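Local atomic coordinates of NS1 (Human bocavirus, PDB entry 4KW3), a protein that probably binds the viral replication origin and nicks one DNA strand to start rolling-circle replication, this chain being its N-terminal origin-recognition and nickase domain. Residues 33-38 with 72-77; 29-34 with 220-225; 40-45 with 67-72. One frame throughout, in Å; residues are numbered along the deposited sequence.

Contact 1 of 3, residues 33-38 with 72-77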
loop_
_atom_site.group_PDB
_atom_site.type_symbol
_atom_site.label_atom_id
_atom_site.label_comp_id
_atom_site.label_asym_id
_atom_site.label_seq_id
_atom_site.Cartn_x
_atom_site.Cartn_y
_atom_site.Cartn_z
ATOM N N LEU A 33 12.528 3.894 12.692
ATOM C CA LEU A 33 11.728 5.101 12.913
ATOM C C LEU A 33 10.283 4.918 12.420
ATOM O O LEU A 33 9.328 5.320 13.109
ATOM C CB LEU A 33 12.366 6.306 12.214
ATOM C CG LEU A 33 13.805 6.678 12.585
ATOM C CD1 LEU A 33 14.294 7.820 11.701
ATOM C CD2 LEU A 33 13.915 7.040 14.059
ATOM N N LEU A 34 10.116 4.293 11.245
ATOM C CA LEU A 34 8.766 4.076 10.736
ATOM C C LEU A 34 8.040 3.029 11.564
ATOM O O LEU A 34 6.822 3.138 11.756
ATOM C CB LEU A 34 8.724 3.711 9.237
ATOM C CG LEU A 34 9.194 4.802 8.276
ATOM C CD1 LEU A 34 8.967 4.399 6.838
ATOM C CD2 LEU A 34 8.547 6.154 8.583
ATOM N N HIS A 35 8.783 2.041 12.076
ATOM C CA HIS A 35 8.184 1.015 12.937
ATOM C C HIS A 35 7.474 1.703 14.093
ATOM O O HIS A 35 6.354 1.329 14.443
ATOM C CB HIS A 35 9.224 0.026 13.512
ATOM C CG HIS A 35 9.982 -0.749 12.479
ATOM N ND1 HIS A 35 11.174 -1.379 12.755
ATOM C CD2 HIS A 35 9.725 -0.987 11.173
ATOM C CE1 HIS A 35 11.623 -1.967 11.662
ATOM N NE2 HIS A 35 10.763 -1.742 10.686
ATOM N N ALA A 36 8.128 2.718 14.666
ATOM C CA ALA A 36 7.605 3.397 15.838
ATOM C C ALA A 36 6.474 4.374 15.488
ATOM O O ALA A 36 5.418 4.379 16.144
ATOM C CB ALA A 36 8.741 4.121 16.567
ATOM N N LEU A 37 6.696 5.185 14.453
ATOM C CA LEU A 37 5.716 6.189 14.030
ATOM C C LEU A 37 4.411 5.571 13.498
ATOM O O LEU A 37 3.324 6.093 13.748
ATOM C CB LEU A 37 6.333 7.151 13.010
ATOM C CG LEU A 37 7.332 8.202 13.514
ATOM C CD1 LEU A 37 8.059 8.877 12.342
ATOM C CD2 LEU A 37 6.663 9.246 14.396
ATOM N N LEU A 38 4.518 4.469 12.754
ATOM C CA LEU A 38 3.344 3.863 12.125
ATOM C C LEU A 38 2.825 2.599 12.811
ATOM O O LEU A 38 1.639 2.280 12.713
ATOM C CB LEU A 38 3.626 3.537 10.652
ATOM C CG LEU A 38 4.120 4.709 9.812
ATOM C CD1 LEU A 38 4.313 4.271 8.377
ATOM C CD2 LEU A 38 3.165 5.898 9.911
ATOM N N ARG A 72 -0.499 -5.559 11.526
ATOM C CA ARG A 72 0.007 -4.519 12.400
ATOM C C ARG A 72 1.357 -3.953 11.971
ATOM O O ARG A 72 1.807 -2.955 12.533
ATOM C CB ARG A 72 0.168 -5.068 13.830
ATOM C CG ARG A 72 -1.061 -5.694 14.467
ATOM C CD ARG A 72 -0.680 -6.496 15.734
ATOM N NE ARG A 72 0.211 -5.755 16.636
ATOM C CZ ARG A 72 1.397 -6.188 17.072
ATOM N NH1 ARG A 72 1.863 -7.375 16.709
ATOM N NH2 ARG A 72 2.123 -5.430 17.883
ATOM N N HIS A 73 2.054 -4.618 11.055
ATOM C CA HIS A 73 3.382 -4.114 10.695
ATOM C C HIS A 73 3.229 -2.822 9.890
ATOM O O HIS A 73 2.157 -2.549 9.344
ATOM C CB HIS A 73 4.194 -5.142 9.925
ATOM C CG HIS A 73 3.608 -5.491 8.593
ATOM N ND1 HIS A 73 2.672 -6.491 8.429
ATOM C CD2 HIS A 73 3.811 -4.959 7.364
ATOM C CE1 HIS A 73 2.339 -6.575 7.158
ATOM N NE2 HIS A 73 3.007 -5.649 6.491
ATOM N N PHE A 74 4.301 -2.040 9.816
ATOM C CA PHE A 74 4.176 -0.662 9.368
ATOM C C PHE A 74 3.632 -0.553 7.949
ATOM O O PHE A 74 2.816 0.318 7.663
ATOM C CB PHE A 74 5.485 0.119 9.537
ATOM C CG PHE A 74 6.542 -0.207 8.510
ATOM C CD1 PHE A 74 7.314 -1.355 8.627
ATOM C CD2 PHE A 74 6.790 0.659 7.444
ATOM C CE1 PHE A 74 8.309 -1.644 7.701
ATOM C CE2 PHE A 74 7.777 0.368 6.497
ATOM C CZ PHE A 74 8.541 -0.781 6.627
ATOM N N GLY A 75 4.035 -1.476 7.089
ATOM C CA GLY A 75 3.525 -1.518 5.735
ATOM C C GLY A 75 2.036 -1.772 5.708
ATOM O O GLY A 75 1.323 -1.217 4.879
ATOM N N ALA A 76 1.554 -2.614 6.613
ATOM C CA ALA A 76 0.124 -2.855 6.671
ATOM C C ALA A 76 -0.625 -1.599 7.130
ATOM O O ALA A 76 -1.684 -1.268 6.587
ATOM C CB ALA A 76 -0.195 -4.053 7.562
ATOM N N VAL A 77 -0.046 -0.876 8.085
ATOM C CA VAL A 77 -0.658 0.347 8.591
ATOM C C VAL A 77 -0.704 1.433 7.510
ATOM O O VAL A 77 -1.740 2.079 7.310
ATOM C CB VAL A 77 0.105 0.871 9.824
ATOM C CG1 VAL A 77 -0.492 2.206 10.341
ATOM C CG2 VAL A 77 0.085 -0.173 10.915
#

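Contact 2 of 3, residues 29-34 with 220-225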
loop_
_atom_site.group_PDB
_atom_site.type_symbol
_atom_site.label_atom_id
_atom_site.label_comp_id
_atom_site.label_asym_id
_atom_site.label_seq_id
_atom_site.Cartn_x
_atom_site.Cartn_y
_atom_site.Cartn_z
ATOM N N GLU A 29 17.296 3.079 5.201
ATOM C CA GLU A 29 18.416 3.216 6.114
ATOM C C GLU A 29 17.958 3.364 7.553
ATOM O O GLU A 29 18.653 2.957 8.464
ATOM C CB GLU A 29 19.229 4.437 5.714
ATOM C CG GLU A 29 19.793 4.337 4.305
ATOM C CD GLU A 29 20.436 5.633 3.848
ATOM O OE1 GLU A 29 20.168 6.687 4.471
ATOM O OE2 GLU A 29 21.216 5.595 2.872
ATOM N N LYS A 30 16.785 3.951 7.756
ATOM C CA LYS A 30 16.311 4.289 9.095
ATOM C C LYS A 30 14.890 3.776 9.346
ATOM O O LYS A 30 14.052 4.484 9.917
ATOM C CB LYS A 30 16.371 5.806 9.289
ATOM C CG LYS A 30 17.778 6.370 9.176
ATOM C CD LYS A 30 17.810 7.865 9.427
ATOM C CE LYS A 30 19.213 8.329 9.791
ATOM N NZ LYS A 30 19.696 7.628 11.016
ATOM N N GLU A 31 14.629 2.534 8.947
ATOM C CA GLU A 31 13.265 1.993 8.938
ATOM C C GLU A 31 12.617 1.852 10.326
ATOM O O GLU A 31 11.384 1.957 10.466
ATOM C CB GLU A 31 13.225 0.673 8.161
ATOM C CG GLU A 31 11.835 0.091 7.960
ATOM C CD GLU A 31 11.872 -1.357 7.483
ATOM O OE1 GLU A 31 11.663 -2.255 8.336
ATOM O OE2 GLU A 31 12.147 -1.597 6.281
ATOM N N TRP A 32 13.438 1.612 11.348
ATOM C CA TRP A 32 12.932 1.471 12.725
ATOM C C TRP A 32 12.153 2.715 13.189
ATOM O O TRP A 32 11.222 2.601 13.981
ATOM C CB TRP A 32 14.063 1.144 13.704
ATOM C CG TRP A 32 15.070 2.226 13.778
ATOM C CD1 TRP A 32 15.030 3.340 14.579
ATOM C CD2 TRP A 32 16.267 2.327 13.001
ATOM N NE1 TRP A 32 16.132 4.124 14.342
ATOM C CE2 TRP A 32 16.909 3.528 13.380
ATOM C CE3 TRP A 32 16.859 1.519 12.022
ATOM C CZ2 TRP A 32 18.119 3.942 12.813
ATOM C CZ3 TRP A 32 18.056 1.930 11.462
ATOM C CH2 TRP A 32 18.676 3.134 11.861
ATOM N N LEU A 33 12.528 3.894 12.692
ATOM C CA LEU A 33 11.728 5.101 12.913
ATOM C C LEU A 33 10.283 4.918 12.420
ATOM O O LEU A 33 9.328 5.320 13.109
ATOM C CB LEU A 33 12.366 6.306 12.214
ATOM C CG LEU A 33 13.805 6.678 12.585
ATOM C CD1 LEU A 33 14.294 7.820 11.701
ATOM C CD2 LEU A 33 13.915 7.040 14.059
ATOM N N LEU A 34 10.116 4.293 11.245
ATOM C CA LEU A 34 8.766 4.076 10.736
ATOM C C LEU A 34 8.040 3.029 11.564
ATOM O O LEU A 34 6.822 3.138 11.756
ATOM C CB LEU A 34 8.724 3.711 9.237
ATOM C CG LEU A 34 9.194 4.802 8.276
ATOM C CD1 LEU A 34 8.967 4.399 6.838
ATOM C CD2 LEU A 34 8.547 6.154 8.583
ATOM N N SER A 220 9.841 -6.047 5.700
ATOM C CA SER A 220 10.926 -5.199 6.161
ATOM C C SER A 220 12.126 -5.196 5.223
ATOM O O SER A 220 12.473 -6.213 4.641
ATOM C CB SER A 220 11.392 -5.597 7.553
ATOM O OG SER A 220 12.425 -4.712 7.955
ATOM N N SER A 221 12.770 -4.040 5.113
ATOM C CA SER A 221 14.032 -3.923 4.411
ATOM C C SER A 221 15.081 -4.840 5.037
ATOM O O SER A 221 16.033 -5.235 4.369
ATOM C CB SER A 221 14.536 -2.487 4.487
ATOM O OG SER A 221 13.629 -1.596 3.867
ATOM N N TYR A 222 14.898 -5.191 6.311
ATOM C CA TYR A 222 15.870 -6.009 7.034
ATOM C C TYR A 222 15.398 -7.443 7.134
ATOM O O TYR A 222 15.855 -8.207 7.981
ATOM C CB TYR A 222 16.148 -5.437 8.428
ATOM C CG TYR A 222 16.384 -3.947 8.419
ATOM C CD1 TYR A 222 17.237 -3.361 7.492
ATOM C CD2 TYR A 222 15.732 -3.121 9.316
ATOM C CE1 TYR A 222 17.444 -1.992 7.471
ATOM C CE2 TYR A 222 15.933 -1.756 9.307
ATOM C CZ TYR A 222 16.787 -1.196 8.381
ATOM O OH TYR A 222 16.978 0.167 8.382
ATOM N N SER A 223 14.484 -7.813 6.256
ATOM C CA SER A 223 14.021 -9.185 6.194
ATOM C C SER A 223 14.045 -9.644 4.738
ATOM O O SER A 223 14.434 -8.887 3.846
ATOM C CB SER A 223 12.617 -9.291 6.791
ATOM O OG SER A 223 12.220 -10.640 6.942
ATOM N N LYS A 224 13.599 -10.869 4.497
ATOM C CA LYS A 224 13.667 -11.481 3.172
ATOM C C LYS A 224 12.325 -12.107 2.820
ATOM O O LYS A 224 11.604 -12.596 3.695
ATOM C CB LYS A 224 14.761 -12.559 3.123
ATOM C CG LYS A 224 16.155 -12.093 3.501
ATOM C CD LYS A 224 16.743 -11.172 2.429
ATOM C CE LYS A 224 18.192 -10.783 2.743
ATOM N NZ LYS A 224 18.895 -10.198 1.564
ATOM N N PRO A 225 11.988 -12.097 1.531
ATOM C CA PRO A 225 10.720 -12.641 1.054
ATOM C C PRO A 225 10.538 -14.106 1.412
ATOM O O PRO A 225 9.418 -14.539 1.699
ATOM C CB PRO A 225 10.824 -12.490 -0.462
ATOM C CG PRO A 225 11.796 -11.425 -0.681
ATOM C CD PRO A 225 12.756 -11.453 0.456
#

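Contact 3 of 3, residues 40-45 with 67-72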
loop_
_atom_site.group_PDB
_atom_site.type_symbol
_atom_site.label_atom_id
_atom_site.label_comp_id
_atom_site.label_asym_id
_atom_site.label_seq_id
_atom_site.Cartn_x
_atom_site.Cartn_y
_atom_site.Cartn_z
ATOM N N HIS A 40 3.583 1.390 16.277
ATOM C CA HIS A 40 4.047 1.327 17.637
ATOM C C HIS A 40 3.500 0.065 18.310
ATOM O O HIS A 40 2.306 -0.236 18.204
ATOM C CB HIS A 40 3.646 2.570 18.412
ATOM C CG HIS A 40 4.207 2.599 19.792
ATOM N ND1 HIS A 40 5.504 2.217 20.069
ATOM C CD2 HIS A 40 3.642 2.914 20.981
ATOM C CE1 HIS A 40 5.721 2.326 21.366
ATOM N NE2 HIS A 40 4.607 2.743 21.941
ATOM N N GLY A 41 4.395 -0.690 18.951
ATOM C CA GLY A 41 4.048 -1.971 19.545
ATOM C C GLY A 41 4.647 -3.170 18.810
ATOM O O GLY A 41 4.520 -4.313 19.257
ATOM N N THR A 42 5.327 -2.910 17.696
ATOM C CA THR A 42 5.823 -3.975 16.842
ATOM C C THR A 42 7.326 -3.870 16.761
ATOM O O THR A 42 7.970 -4.704 16.122
ATOM C CB THR A 42 5.332 -3.856 15.358
ATOM O OG1 THR A 42 5.710 -2.580 14.837
ATOM C CG2 THR A 42 3.829 -4.043 15.209
ATOM N N GLU A 43 7.890 -2.829 17.372
ATOM C CA GLU A 43 9.293 -2.525 17.095
ATOM C C GLU A 43 10.218 -3.656 17.518
ATOM O O GLU A 43 11.199 -3.933 16.839
ATOM C CB GLU A 43 9.738 -1.170 17.667
ATOM C CG GLU A 43 9.034 -0.741 18.907
ATOM C CD GLU A 43 7.800 0.098 18.650
ATOM O OE1 GLU A 43 7.953 1.323 18.464
ATOM O OE2 GLU A 43 6.685 -0.459 18.689
ATOM N N GLN A 44 9.873 -4.342 18.600
ATOM C CA GLN A 44 10.683 -5.466 19.052
ATOM C C GLN A 44 10.499 -6.671 18.149
ATOM O O GLN A 44 11.472 -7.331 17.781
ATOM C CB GLN A 44 10.339 -5.850 20.486
ATOM C CG GLN A 44 11.341 -6.793 21.084
ATOM C CD GLN A 44 12.752 -6.235 21.032
ATOM O OE1 GLN A 44 13.710 -6.967 20.774
ATOM N NE2 GLN A 44 12.889 -4.929 21.275
ATOM N N SER A 45 9.246 -6.948 17.793
ATOM C CA SER A 45 8.955 -8.019 16.857
ATOM C C SER A 45 9.756 -7.866 15.554
ATOM O O SER A 45 10.324 -8.845 15.070
ATOM C CB SER A 45 7.461 -8.060 16.554
ATOM O OG SER A 45 6.727 -8.572 17.649
ATOM N N ILE A 67 2.617 -14.397 12.609
ATOM C CA ILE A 67 1.218 -14.410 13.033
ATOM C C ILE A 67 0.878 -13.191 13.909
ATOM O O ILE A 67 -0.179 -12.581 13.733
ATOM C CB ILE A 67 0.832 -15.726 13.764
ATOM C CG1 ILE A 67 0.751 -16.866 12.760
ATOM C CG2 ILE A 67 -0.545 -15.616 14.364
ATOM C CD1 ILE A 67 -0.276 -16.589 11.655
ATOM N N SER A 68 1.788 -12.778 14.790
ATOM C CA SER A 68 1.429 -11.689 15.679
ATOM C C SER A 68 1.499 -10.353 14.929
ATOM O O SER A 68 0.859 -9.382 15.317
ATOM C CB SER A 68 2.313 -11.639 16.935
ATOM O OG SER A 68 3.599 -11.124 16.657
ATOM N N LEU A 69 2.291 -10.303 13.870
ATOM C CA LEU A 69 2.472 -9.071 13.112
ATOM C C LEU A 69 1.421 -8.845 12.046
ATOM O O LEU A 69 1.353 -7.764 11.484
ATOM C CB LEU A 69 3.847 -9.075 12.447
ATOM C CG LEU A 69 4.979 -8.725 13.401
ATOM C CD1 LEU A 69 6.352 -8.855 12.723
ATOM C CD2 LEU A 69 4.732 -7.338 13.925
ATOM N N GLU A 70 0.559 -9.834 11.843
ATOM C CA GLU A 70 -0.206 -9.966 10.599
ATOM C C GLU A 70 -0.912 -8.737 10.018
ATOM O O GLU A 70 -0.776 -8.484 8.812
ATOM C CB GLU A 70 -1.181 -11.135 10.733
ATOM C CG GLU A 70 -1.985 -11.438 9.494
ATOM C CD GLU A 70 -3.150 -12.356 9.792
ATOM O OE1 GLU A 70 -3.118 -13.020 10.854
ATOM O OE2 GLU A 70 -4.091 -12.421 8.972
ATOM N N ASP A 71 -1.622 -7.950 10.816
ATOM C CA ASP A 71 -2.213 -6.716 10.249
ATOM C C ASP A 71 -1.635 -5.434 10.854
ATOM O O ASP A 71 -2.213 -4.365 10.724
ATOM C CB ASP A 71 -3.738 -6.720 10.392
ATOM C CG ASP A 71 -4.410 -7.770 9.519
ATOM O OD1 ASP A 71 -3.808 -8.237 8.524
ATOM O OD2 ASP A 71 -5.543 -8.170 9.859
ATOM N N ARG A 72 -0.499 -5.559 11.526
ATOM C CA ARG A 72 0.007 -4.519 12.400
ATOM C C ARG A 72 1.357 -3.953 11.971
ATOM O O ARG A 72 1.807 -2.955 12.533
ATOM C CB ARG A 72 0.168 -5.068 13.830
ATOM C CG ARG A 72 -1.061 -5.694 14.467
ATOM C CD ARG A 72 -0.680 -6.496 15.734
ATOM N NE ARG A 72 0.211 -5.755 16.636
ATOM C CZ ARG A 72 1.397 -6.188 17.072
ATOM N NH1 ARG A 72 1.863 -7.375 16.709
ATOM N NH2 ARG A 72 2.123 -5.430 17.883
#

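Contact 1 of 3, residues 33-38 with 72-77
Phe74 meets helix 31-38 because its CG sits between the backbone N and the carbonyl carbon (chi1 76°), which swings the ring off the first turn of helix 74-94 and across Leu34, His35 and Leu38. His35 instead keeps CG beside its backbone N and anti to the carbonyl carbon (chi1 -61°), which brings the CD2 edge of the imidazole obliquely against the phenyl ring. There His35 CD2 lies 3.5 Å from Phe74 CD1. The two rings form an oblique aromatic pair, inclined at 52° with centroids 5.3 Å apart.

The aliphatic contacts lie nearer the root of the phenyl group. Leu34 CB comes within 4.0 Å of Phe74 CD2, while Leu38 CB is 4.0 Å from Phe74 CB. One turn along, Val77 turns both methyls to the end of the other helix, and its CG1 stands 3.2 Å from Leu38 O.

No hydrogen bond joins the two segments. The polar end of His35 is engaged within its own helix, NE2 being hydrogen-bonded to Glu31 OE1, and His73, at the N-cap position of helix 74-94, is bonded through NE2 to Ser243 OG. Every touching residue is buried, so the chemistry is that of a hydrophobic joint centred on one phenyl ring, with the imidazole contributing carbon contacts here while its NE2 is satisfied by Glu31.

Contact 2 of 3, residues 29-34 with 220-225
Glu31 CB and Trp32 CE3 approach the Tyr222 ring obliquely, and Ser221 CB lies toward the rim of one face of that ring; the indole of Trp32 carries Lys30 CA over one of its own faces. Trp32 and Tyr222 meet at a slant, Trp32 CZ3 lying 3.7 Å from Tyr222 OH. The phenol oxygen also receives a weak hydrogen bond from Glu31 N, long at 3.4 Å although nearly straight (165°).

The carboxylate of Glu31 is the main polar link. With CG anti to the backbone N (chi1 -174°) and the chain extended beyond it, the group spans the gap and takes three hydrogen bonds from two consecutive serines. Ser220 OG donates to Glu31 OE1 at 2.6 Å, from the syn side and slightly out of plane. Ser221 N reaches the syn lone pair of Glu31 OE2 at 2.8 Å, and Ser221 OG, also 2.8 Å from Glu31 OE2, approaches nearly in line with its C-O bond. Three donors would be expected to favour the ionised carboxylate and to restrict its rotation.

Ser220 OG also accepts from Tyr222 N (3.0 Å), forming an ST turn within the type I beta turn 220-223. Through its bonds to the two serines the carboxylate ties the start of helix 31-38 to the loop between strand 216-217 and helix 225-228. Helix 43-49 lies alongside this loop, its Met46 touching Ser220 and its Leu49 touching Ser223.

Contact 3 of 3, residues 40-45 with 67-72
Thr42 lays its methyl over one face of the Arg72 guanidinium, CG2 standing 3.5 Å above the plane and displaced toward the rim. The two side chains run past each other in opposite directions. Thr42 CG2 also reaches Leu69 CD2 at 3.6 Å, so this single methyl touches both an arginine plane and a leucine branch. The Thr42 hydroxyl is employed elsewhere, bonding to Ala39 O.

A bend at chi3 (47°) turns the guanidinium of Arg72, whose edge then serves two backbone carbonyls. Arg72 NH1 donates to Ser68 O at 2.6 Å, in the guanidinium plane but from above the plane of the carbonyl. Arg72 NH2 points across the contact to Gly41 O at 3.0 Å; the N-H...O angle of 121° makes that bond weak. The NH1 bond to its own segment is the stronger, and it probably fixes the plane that the Thr42 methyl covers.

Farther along, Ser45 CB packs against Leu69 CD2 at 3.9 Å. Leu69 thus offers its CD2 branch to both Thr42 and Ser45.

The turn preceding helix 43-49 has its own polar brace. His40 ND1 donates to Glu43 OE1 (3.1 Å), with the carboxylate oxygen in the imidazole plane, and Thr42 N makes a weak bond to Glu43 OE2. Gly41 has a positive phi of 110°, a backbone setting suited to glycine.

Away from the annotated sites, the contact joins the beginning of helix 43-49 to the C-terminal part of helix 60-69 and the connection leading into helix 74-94. On the flanks, Leu69 touches Ile219 of a loop and His40 touches Leu152 and Thr155.

The three contacts lie on one side of the chain's centre, within the Rep-clan nuclease domain. Contacts 1 and 2 share helix 31-38, with centres about 10 Å apart, and meet where Phe74 CE1 lies 3.5 Å from Glu31 OE1. Contact 3, about 8 Å from contact 1 between centres, shares Arg72 with it and uses helix 43-49, which follows helix 31-38, and helix 60-69, which precedes helix 74-94. Along the chain, contact 3 is nested within the loops closed by contacts 1 and 2. Contacts 1 and 3 hold the helices together, and contact 2 ties helix 31-38 to the loop 220-225. Phe74 and Ser221 lie about 10 Å, side chain to side chain, from Glu108, a predicted metal ligand.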